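PDB 6G44: putative major capsid protein from Cafeteriavirus-dependent mavirus, which probably assembles through its double jelly-roll fold into trimeric capsomers that form the capsid shell of this marine virophage. Local coordinates for residues C[340-345]-C[467-472]; C[355-360]-C[455-460]. One frame throughout, in Å; residues are numbered along the deposited sequence.

Interaction 1 of 2, residues C[340-345]-C[467-472]. With SO4 (sulfate ion), chain B.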
loop_
_atom_site.group_PDB
_atom_site.type_symbol
_atom_site.label_atom_id
_atom_site.label_comp_id
_atom_site.label_asym_id
_atom_site.label_seq_id
_atom_site.Cartn_x
_atom_site.Cartn_y
_atom_site.Cartn_z
ATOM N N SER C 340 23.550 -12.817 -15.098
ATOM C CA SER C 340 23.868 -13.145 -13.707
ATOM C C SER C 340 25.372 -13.267 -13.501
ATOM O O SER C 340 26.068 -13.819 -14.365
ATOM C CB SER C 340 23.194 -14.465 -13.278
ATOM O OG SER C 340 21.786 -14.321 -13.123
ATOM N N GLN C 341 25.860 -12.782 -12.359
ATOM C CA GLN C 341 27.241 -13.045 -11.945
ATOM C C GLN C 341 27.307 -14.540 -11.659
ATOM O O GLN C 341 26.537 -15.062 -10.848
ATOM C CB GLN C 341 27.551 -12.221 -10.699
ATOM C CG GLN C 341 28.964 -12.386 -10.162
ATOM C CD GLN C 341 29.114 -11.635 -8.871
ATOM O OE1 GLN C 341 28.569 -12.044 -7.843
ATOM N NE2 GLN C 341 29.784 -10.485 -8.931
ATOM N N GLU C 342 28.196 -15.266 -12.341
ATOM C CA GLU C 342 28.207 -16.727 -12.203
ATOM C C GLU C 342 28.657 -17.210 -10.825
ATOM O O GLU C 342 28.088 -18.166 -10.302
ATOM C CB GLU C 342 29.024 -17.386 -13.328
ATOM C CG GLU C 342 28.223 -17.470 -14.618
ATOM C CD GLU C 342 28.929 -18.201 -15.745
ATOM O OE1 GLU C 342 28.679 -19.401 -15.948
ATOM O OE2 GLU C 342 29.716 -17.564 -16.457
ATOM N N THR C 343 29.656 -16.555 -10.251
ATOM C CA THR C 343 30.251 -16.987 -8.993
ATOM C C THR C 343 30.196 -15.886 -7.937
ATOM O O THR C 343 30.888 -14.873 -8.054
ATOM C CB THR C 343 31.717 -17.433 -9.229
ATOM O OG1 THR C 343 31.733 -18.393 -10.292
ATOM C CG2 THR C 343 32.315 -18.062 -7.958
ATOM N N PRO C 344 29.362 -16.076 -6.899
ATOM C CA PRO C 344 29.343 -15.085 -5.813
ATOM C C PRO C 344 30.705 -14.982 -5.125
ATOM O O PRO C 344 31.388 -16.004 -4.940
ATOM C CB PRO C 344 28.282 -15.646 -4.857
ATOM C CG PRO C 344 27.363 -16.402 -5.736
ATOM C CD PRO C 344 28.258 -17.046 -6.755
ATOM N N THR C 345 31.111 -13.770 -4.783
ATOM C CA THR C 345 32.362 -13.557 -4.060
ATOM C C THR C 345 32.170 -13.654 -2.546
ATOM O O THR C 345 33.133 -13.829 -1.792
ATOM C CB THR C 345 32.954 -12.181 -4.397
ATOM O OG1 THR C 345 32.031 -11.154 -4.035
ATOM C CG2 THR C 345 33.278 -12.090 -5.885
ATOM N N HIS C 467 33.093 -13.799 -14.474
ATOM C CA HIS C 467 32.234 -14.426 -15.460
ATOM C C HIS C 467 30.771 -14.043 -15.247
ATOM O O HIS C 467 30.292 -14.118 -14.115
ATOM C CB HIS C 467 32.353 -15.955 -15.413
ATOM C CG HIS C 467 33.567 -16.489 -16.106
ATOM N ND1 HIS C 467 34.750 -16.728 -15.447
ATOM C CD2 HIS C 467 33.778 -16.829 -17.399
ATOM C CE1 HIS C 467 35.642 -17.196 -16.305
ATOM N NE2 HIS C 467 35.077 -17.278 -17.493
ATOM N N TYR C 468 30.105 -13.677 -16.346
ATOM C CA TYR C 468 28.664 -13.350 -16.379
ATOM C C TYR C 468 27.967 -14.216 -17.406
ATOM O O TYR C 468 28.533 -14.527 -18.467
ATOM C CB TYR C 468 28.404 -11.845 -16.679
ATOM C CG TYR C 468 28.671 -11.017 -15.441
ATOM C CD1 TYR C 468 29.968 -10.717 -15.062
ATOM C CD2 TYR C 468 27.632 -10.621 -14.592
ATOM C CE1 TYR C 468 30.238 -10.031 -13.891
ATOM C CE2 TYR C 468 27.889 -9.924 -13.423
ATOM C CZ TYR C 468 29.194 -9.642 -13.078
ATOM O OH TYR C 468 29.409 -8.985 -11.919
ATOM N N LYS C 469 26.734 -14.604 -17.080
ATOM C CA LYS C 469 25.935 -15.480 -17.921
ATOM C C LYS C 469 24.630 -14.789 -18.323
ATOM O O LYS C 469 23.815 -14.445 -17.469
ATOM C CB LYS C 469 25.638 -16.779 -17.200
ATOM C CG LYS C 469 24.835 -17.778 -18.001
ATOM C CD LYS C 469 24.455 -19.001 -17.178
ATOM C CE LYS C 469 25.618 -19.950 -17.006
ATOM N NZ LYS C 469 25.179 -21.244 -16.419
ATOM N N LEU C 470 24.439 -14.621 -19.618
ATOM C CA LEU C 470 23.157 -14.176 -20.200
ATOM C C LEU C 470 22.228 -15.380 -20.240
ATOM O O LEU C 470 22.591 -16.430 -20.775
ATOM C CB LEU C 470 23.366 -13.606 -21.608
ATOM C CG LEU C 470 22.129 -13.389 -22.475
ATOM C CD1 LEU C 470 21.106 -12.449 -21.824
ATOM C CD2 LEU C 470 22.469 -12.886 -23.860
ATOM N N GLU C 471 21.035 -15.257 -19.660
ATOM C CA GLU C 471 20.033 -16.309 -19.678
ATOM C C GLU C 471 18.744 -15.735 -20.235
ATOM O O GLU C 471 18.354 -14.603 -19.884
ATOM C CB GLU C 471 19.767 -16.843 -18.281
ATOM C CG GLU C 471 20.936 -17.602 -17.654
ATOM C CD GLU C 471 20.592 -18.130 -16.266
ATOM O OE1 GLU C 471 20.367 -17.274 -15.383
ATOM O OE2 GLU C 471 20.533 -19.379 -16.056
ATOM N N VAL C 472 18.095 -16.502 -21.103
ATOM C CA VAL C 472 16.792 -16.165 -21.674
ATOM C C VAL C 472 15.847 -17.277 -21.267
ATOM O O VAL C 472 16.073 -18.446 -21.600
ATOM C CB VAL C 472 16.831 -15.998 -23.203
ATOM C CG1 VAL C 472 15.451 -15.631 -23.743
ATOM C CG2 VAL C 472 17.884 -14.958 -23.550
HETATM S S SO4 B . 34.516 -16.314 -12.051
HETATM O O1 SO4 B . 34.389 -14.861 -12.117
HETATM O O2 SO4 B . 35.488 -16.795 -13.060
HETATM O O3 SO4 B . 33.207 -16.970 -12.325
HETATM O O4 SO4 B . 34.955 -16.663 -10.681
HETATM O O HOH W 1 21.202 -15.027 -15.696
HETATM O O HOH W 2 31.356 -14.591 -11.635
#

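Interaction 2 of 2, residues C[355-360]-C[455-460]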
loop_
_atom_site.group_PDB
_atom_site.type_symbol
_atom_site.label_atom_id
_atom_site.label_comp_id
_atom_site.label_asym_id
_atom_site.label_seq_id
_atom_site.Cartn_x
_atom_site.Cartn_y
_atom_site.Cartn_z
ATOM N N GLY C 355 23.729 -4.728 -14.892
ATOM C CA GLY C 355 22.784 -3.675 -15.311
ATOM C C GLY C 355 22.670 -3.720 -16.822
ATOM O O GLY C 355 23.653 -3.416 -17.515
ATOM N N ILE C 356 21.509 -4.087 -17.352
ATOM C CA ILE C 356 21.338 -4.174 -18.798
ATOM C C ILE C 356 20.986 -2.774 -19.320
ATOM O O ILE C 356 20.001 -2.176 -18.900
ATOM C CB ILE C 356 20.269 -5.202 -19.201
ATOM C CG1 ILE C 356 20.677 -6.594 -18.699
ATOM C CG2 ILE C 356 20.047 -5.183 -20.722
ATOM C CD1 ILE C 356 19.639 -7.658 -18.897
ATOM N N ILE C 357 21.781 -2.296 -20.275
ATOM C CA ILE C 357 21.619 -0.957 -20.858
ATOM C C ILE C 357 21.149 -1.006 -22.309
ATOM O O ILE C 357 20.755 0.026 -22.853
ATOM C CB ILE C 357 22.925 -0.113 -20.748
ATOM C CG1 ILE C 357 24.059 -0.730 -21.563
ATOM C CG2 ILE C 357 23.334 0.057 -19.279
ATOM C CD1 ILE C 357 25.245 0.203 -21.735
ATOM N N GLY C 358 21.163 -2.195 -22.923
ATOM C CA GLY C 358 20.686 -2.362 -24.282
ATOM C C GLY C 358 20.249 -3.781 -24.539
ATOM O O GLY C 358 20.767 -4.712 -23.932
ATOM N N LEU C 359 19.245 -3.915 -25.399
ATOM C CA LEU C 359 18.699 -5.194 -25.776
ATOM C C LEU C 359 18.380 -5.176 -27.254
ATOM O O LEU C 359 17.795 -4.212 -27.728
ATOM C CB LEU C 359 17.433 -5.453 -24.943
ATOM C CG LEU C 359 16.890 -6.858 -24.888
ATOM C CD1 LEU C 359 17.889 -7.833 -24.277
ATOM C CD2 LEU C 359 15.594 -6.849 -24.090
ATOM N N GLU C 360 18.789 -6.216 -27.980
ATOM C CA GLU C 360 18.373 -6.392 -29.373
ATOM C C GLU C 360 17.904 -7.829 -29.564
ATOM O O GLU C 360 18.598 -8.764 -29.184
ATOM C CB GLU C 360 19.515 -6.050 -30.340
ATOM C CG GLU C 360 19.959 -4.594 -30.219
ATOM C CD GLU C 360 20.938 -4.135 -31.293
ATOM O OE1 GLU C 360 21.546 -3.044 -31.087
ATOM O OE2 GLU C 360 21.094 -4.821 -32.324
ATOM N N THR C 455 23.496 -5.786 -23.887
ATOM C CA THR C 455 24.625 -4.937 -23.543
ATOM C C THR C 455 24.458 -4.552 -22.074
ATOM O O THR C 455 23.354 -4.134 -21.660
ATOM C CB THR C 455 24.666 -3.694 -24.458
ATOM O OG1 THR C 455 24.637 -4.103 -25.842
ATOM C CG2 THR C 455 25.909 -2.878 -24.205
ATOM N N PHE C 456 25.517 -4.669 -21.294
ATOM C CA PHE C 456 25.391 -4.551 -19.847
ATOM C C PHE C 456 26.651 -4.077 -19.182
ATOM O O PHE C 456 27.758 -4.198 -19.724
ATOM C CB PHE C 456 24.940 -5.887 -19.237
ATOM C CG PHE C 456 25.879 -7.034 -19.527
ATOM C CD1 PHE C 456 25.733 -7.777 -20.696
ATOM C CD2 PHE C 456 26.902 -7.353 -18.652
ATOM C CE1 PHE C 456 26.603 -8.842 -20.956
ATOM C CE2 PHE C 456 27.761 -8.417 -18.901
ATOM C CZ PHE C 456 27.613 -9.134 -20.073
ATOM N N VAL C 457 26.465 -3.551 -17.982
ATOM C CA VAL C 457 27.571 -3.100 -17.135
ATOM C C VAL C 457 27.660 -3.958 -15.866
ATOM O O VAL C 457 26.646 -4.448 -15.337
ATOM C CB VAL C 457 27.444 -1.605 -16.760
ATOM C CG1 VAL C 457 27.542 -0.721 -17.992
ATOM C CG2 VAL C 457 26.149 -1.309 -15.998
ATOM N N THR C 458 28.887 -4.120 -15.377
ATOM C CA THR C 458 29.179 -5.013 -14.262
ATOM C C THR C 458 29.901 -4.251 -13.152
ATOM O O THR C 458 30.562 -3.228 -13.412
ATOM C CB THR C 458 30.060 -6.175 -14.738
ATOM O OG1 THR C 458 31.232 -5.621 -15.333
ATOM C CG2 THR C 458 29.334 -7.041 -15.765
ATOM N N PRO C 459 29.786 -4.716 -11.906
ATOM C CA PRO C 459 30.332 -3.981 -10.769
ATOM C C PRO C 459 31.802 -4.220 -10.420
ATOM O O PRO C 459 32.279 -3.627 -9.442
ATOM C CB PRO C 459 29.439 -4.442 -9.634
ATOM C CG PRO C 459 29.158 -5.859 -9.977
ATOM C CD PRO C 459 28.962 -5.859 -11.458
ATOM N N GLU C 460 32.524 -5.044 -11.166
ATOM C CA GLU C 460 33.912 -5.334 -10.794
ATOM C C GLU C 460 34.838 -4.120 -10.957
ATOM O O GLU C 460 34.646 -3.267 -11.817
ATOM C CB GLU C 460 34.457 -6.533 -11.577
ATOM C CG GLU C 460 34.008 -7.885 -11.035
ATOM C CD GLU C 460 32.554 -8.188 -11.325
ATOM O OE1 GLU C 460 32.051 -7.746 -12.369
ATOM O OE2 GLU C 460 31.936 -8.900 -10.518
#

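Interaction 1 of 2, residues C[340-345]-C[467-472]
In the jelly-roll that forms the C-terminal half of this double jelly-roll capsid protein, Ser340 and Gln341 end strand 334-341 by pairing antiparallel with Lys469 and Tyr468 of strand 464-482. Ser340 and Lys469 form the hydrogen-bonded pair: Ser340 N donates a hydrogen bond to Lys469 O at 2.9 Å, and Lys469 N returns a bond to Ser340 O. Past the strand end, Glu342 N adds a nearly straight bond (173°) to His467 O, 3.0 Å away, so the pairing outlasts the regular strand by one residue. Gln341 and Tyr468 share the other face of the sheet. With CG anti to the backbone N (chi1 -179°), the extended Gln341 chain passes obliquely across the phenol, CB lying 3.6 Å from Tyr468 CE2 and the amide plane turned 54° from the ring. Gln341 NE2 and Tyr468 OH both bond to Glu460 OE2, which ties the two ends together. Beside the Lys469 side chain, one modelled conformer of Glu342 lays CG 3.7 Å from Lys469 CB; the two side chains cross at about a right angle, and the salt bridge from Glu342 OE1 to Lys469 NZ is long at 4.0 Å. In one of its two modelled conformers Ser340 OG, bonded to Lys128, also bonds to a water that lies within reach of Lys469 O. A sulfate, probably from the crystallisation liquor, sits at the end of the pair, bridging Thr343 and His467: Thr343 OG1 donates to its O3, and His467 N donates to its O1 at 2.9 Å.

Interaction 2 of 2, residues C[355-360]-C[455-460]
Phe456 turns its ring off strand 355-363 and meets Gly355 through CB, 3.3 Å from Gly355 O. Thr458 CG2 lies at the ring's edge, in its plane, and Leu321, Val339, Ala354 and Tyr468 pack about the phenyl group. The turn comes from chi1 (59°), which sets CG between the backbone N and the carbonyl carbon. Ile356, on the same face of the sheet, also packs on Val339 of the facing sheet, so this face looks into the jelly-roll sandwich.

Gly355 and Val457 form a hydrogen-bonded antiparallel pair, Gly355 N to Val457 O at 3.0 Å with its return bond from Val457 N. After the Ile356-Phe456 pair the register slips: Ile357 and Gly358 both face Thr455, a classic beta bulge. Thr455 O accepts from Ile357 N at 2.8 Å and from Gly358 N at 3.2 Å, while Thr455 N donates to Gly358 O from above the carbonyl plane. At the bulge Ile357 lays CG1 3.5 Å from Thr455 O and 3.9 Å from Thr455 CG2, its side chain crossing that of the threonine; a glycerol lies nearby.

Backbone bonds therefore carry the contact. One carbonyl, Thr455 O, accepts from both bulge amides, so strand 355-363 gains one residue over its partner without leaving a main-chain N-H of the bulge unbonded.

The centres of interactions 1 and 2 lie 12 Å apart, one in each of two facing antiparallel sheets of the same jelly-roll. Along the chain the strands come in the order 334-341, 355-363, 448-457 and 464-482, so interaction 2 is nested inside the loop closed by interaction 1. Each short connection, 341 to 355 and 457 to 464, passes from one sheet to the other. The interactions also touch directly: besides Glu460 of the second connection, Pro459 CD lies 3.2 Å from Tyr468 OH and Thr458 CG2 3.6 Å from Tyr468 CE1. Tyr468 is thus one of the side chains that join the sheets at this end, alongside the packing of Ile356 and Phe456 on Val339.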